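Local coordinates for protein KLLA0F20702p (Kluyveromyces lactis, PDB 5Y5A) that is the yeast telomerase subunit Est1, which probably helps recruit telomerase to telomeres through its association with Cdc13, at residues L239-C244 against A255-R260. Numbering follows the deposited sequence.
Sequences LQRGIC and AYQFVR
Gly-242 is where the two helices come nearest, its CA lying 3.6 Å from Gln-257 CB. The segment axes approach to 7.7 Å and run almost antiparallel, at 168°. Having no side chain, Gly-242 lets Gln-257 CB and Phe-258 CE1 lie directly against its backbone, consistent with the close spacing of the helices.

The polar part of the contact is one hydrogen bond, from Arg-241 NE to Gln-257 OE1 at 2.9 Å. The guanidinium and amide planes are perpendicular, and the donor stands above the carbonyl plane instead of on a lone pair. A bend at chi2 (-73°) turns the Gln-257 amide beside the aliphatic start of the arginine, with OE1 3.4 Å from Arg-241 CB. The other guanidinium nitrogens are engaged too, NH2 in a salt bridge with Asp-225 and NH1 in a hydrogen bond to Ser-228, which together probably hold the group in place. A leucine in place of Gln-257 would probably leave Arg-241 NE without its acceptor in this buried interface.

Around the Phe-258 ring, CE1 sits 3.8 Å from the backbone carbon Gly-242 C, and the carbonyl oxygen of Leu-239 lies in the ring plane at its edge. The apolar contacts come from two side chains. Leu-239 sets out away from the partner helix, yet its chi1 of -176° swings CD1 back to 4.0 Å from Phe-258 CD1. Ile-243 CG1 adds a looser touch on CE1.

Helices 235-247 and 251-263 thus form an antiparallel helical hairpin, consistent with the TPR-like character of the Est1 DNA/RNA binding domain. Helix 179-206 packs against Gln-240 and Ile-243, helix 271-279 meets Leu-239 and Phe-258, and helix 339-379 lies against Tyr-256 and Val-259.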
loop_
_atom_site.group_PDB
_atom_site.type_symbol
_atom_site.label_atom_id
_atom_site.label_comp_id
_atom_site.label_asym_id
_atom_site.label_seq_id
_atom_site.Cartn_x
_atom_site.Cartn_y
_atom_site.Cartn_z
ATOM N N LEU A 239 3.601 1.425 -6.182
ATOM C CA LEU A 239 4.902 1.070 -6.736
ATOM C C LEU A 239 5.843 2.272 -6.731
ATOM O O LEU A 239 6.997 2.178 -6.303
ATOM C CB LEU A 239 4.769 0.528 -8.163
ATOM C CG LEU A 239 6.119 0.069 -8.720
ATOM C CD1 LEU A 239 6.439 -1.354 -8.262
ATOM C CD2 LEU A 239 6.195 0.182 -10.230
ATOM N N GLN A 240 5.342 3.407 -7.194
ATOM C CA GLN A 240 6.179 4.592 -7.315
ATOM C C GLN A 240 6.550 5.129 -5.938
ATOM O O GLN A 240 7.654 5.632 -5.735
ATOM C CB GLN A 240 5.476 5.657 -8.149
ATOM C CG GLN A 240 5.293 5.261 -9.607
ATOM C CD GLN A 240 6.617 5.014 -10.327
ATOM O OE1 GLN A 240 7.620 5.689 -10.072
ATOM N NE2 GLN A 240 6.619 4.043 -11.234
ATOM N N ARG A 241 5.635 4.990 -4.984
ATOM C CA ARG A 241 5.929 5.353 -3.603
ATOM C C ARG A 241 7.075 4.509 -3.057
ATOM O O ARG A 241 7.981 5.014 -2.390
ATOM C CB ARG A 241 4.697 5.174 -2.725
ATOM C CG ARG A 241 4.048 6.469 -2.326
ATOM C CD ARG A 241 3.367 6.321 -0.994
ATOM N NE ARG A 241 2.304 5.338 -1.088
ATOM C CZ ARG A 241 1.090 5.611 -1.548
ATOM N NH1 ARG A 241 0.173 4.656 -1.603
ATOM N NH2 ARG A 241 0.794 6.843 -1.950
ATOM N N GLY A 242 7.016 3.214 -3.338
ATOM C CA GLY A 242 8.052 2.296 -2.906
ATOM C C GLY A 242 9.387 2.642 -3.521
ATOM O O GLY A 242 10.433 2.464 -2.899
ATOM N N ILE A 243 9.357 3.136 -4.755
ATOM C CA ILE A 243 10.590 3.514 -5.423
ATOM C C ILE A 243 11.213 4.695 -4.689
ATOM O O ILE A 243 12.425 4.722 -4.481
ATOM C CB ILE A 243 10.370 3.837 -6.912
ATOM C CG1 ILE A 243 9.970 2.562 -7.659
ATOM C CG2 ILE A 243 11.645 4.381 -7.535
ATOM C CD1 ILE A 243 9.627 2.775 -9.112
ATOM N N CYS A 244 10.390 5.650 -4.262
ATOM C CA CYS A 244 10.898 6.735 -3.425
ATOM C C CYS A 244 11.585 6.176 -2.175
ATOM O O CYS A 244 12.662 6.619 -1.821
ATOM C CB CYS A 244 9.774 7.695 -3.015
ATOM S SG CYS A 244 8.981 8.609 -4.359
ATOM N N ALA A 255 9.298 -2.575 0.473
ATOM C CA ALA A 255 8.701 -3.903 0.364
ATOM C C ALA A 255 7.195 -3.844 0.563
ATOM O O ALA A 255 6.436 -4.455 -0.185
ATOM C CB ALA A 255 9.330 -4.857 1.388
ATOM N N TYR A 256 6.768 -3.112 1.586
ATOM C CA TYR A 256 5.347 -2.978 1.880
ATOM C C TYR A 256 4.597 -2.336 0.710
ATOM O O TYR A 256 3.559 -2.833 0.278
ATOM C CB TYR A 256 5.140 -2.164 3.164
ATOM C CG TYR A 256 3.702 -1.756 3.379
ATOM C CD1 TYR A 256 2.722 -2.703 3.663
ATOM C CD2 TYR A 256 3.321 -0.425 3.281
ATOM C CE1 TYR A 256 1.401 -2.328 3.848
ATOM C CE2 TYR A 256 2.009 -0.043 3.467
ATOM C CZ TYR A 256 1.055 -0.991 3.748
ATOM O OH TYR A 256 -0.247 -0.587 3.928
ATOM N N GLN A 257 5.139 -1.241 0.189
ATOM C CA GLN A 257 4.534 -0.563 -0.952
ATOM C C GLN A 257 4.540 -1.458 -2.190
ATOM O O GLN A 257 3.582 -1.463 -2.970
ATOM C CB GLN A 257 5.265 0.749 -1.231
ATOM C CG GLN A 257 5.084 1.791 -0.128
ATOM C CD GLN A 257 3.691 2.409 -0.118
ATOM O OE1 GLN A 257 3.058 2.578 -1.164
ATOM N NE2 GLN A 257 3.210 2.749 1.066
ATOM N N PHE A 258 5.617 -2.218 -2.370
ATOM C CA PHE A 258 5.674 -3.172 -3.480
ATOM C C PHE A 258 4.590 -4.242 -3.347
ATOM O O PHE A 258 4.001 -4.665 -4.340
ATOM C CB PHE A 258 7.057 -3.835 -3.571
ATOM C CG PHE A 258 8.170 -2.882 -3.946
ATOM C CD1 PHE A 258 7.893 -1.688 -4.602
ATOM C CD2 PHE A 258 9.493 -3.178 -3.636
ATOM C CE1 PHE A 258 8.919 -0.805 -4.954
ATOM C CE2 PHE A 258 10.522 -2.301 -3.981
ATOM C CZ PHE A 258 10.231 -1.112 -4.637
ATOM N N VAL A 259 4.333 -4.682 -2.119
ATOM C CA VAL A 259 3.310 -5.693 -1.877
ATOM C C VAL A 259 1.930 -5.110 -2.151
ATOM O O VAL A 259 1.104 -5.744 -2.790
ATOM C CB VAL A 259 3.376 -6.231 -0.435
ATOM C CG1 VAL A 259 2.116 -7.016 -0.100
ATOM C CG2 VAL A 259 4.613 -7.107 -0.263
ATOM N N ARG A 260 1.691 -3.883 -1.683
ATOM C CA ARG A 260 0.422 -3.208 -1.958
ATOM C C ARG A 260 0.189 -3.039 -3.468
ATOM O O ARG A 260 -0.950 -3.031 -3.934
ATOM C CB ARG A 260 0.374 -1.838 -1.273
ATOM C CG ARG A 260 0.366 -1.866 0.266
ATOM C CD ARG A 260 -0.890 -2.538 0.828
ATOM N NE ARG A 260 -2.122 -1.992 0.266
ATOM C CZ ARG A 260 -2.800 -0.971 0.784
ATOM N NH1 ARG A 260 -2.364 -0.368 1.884
ATOM N NH2 ARG A 260 -3.921 -0.552 0.201
#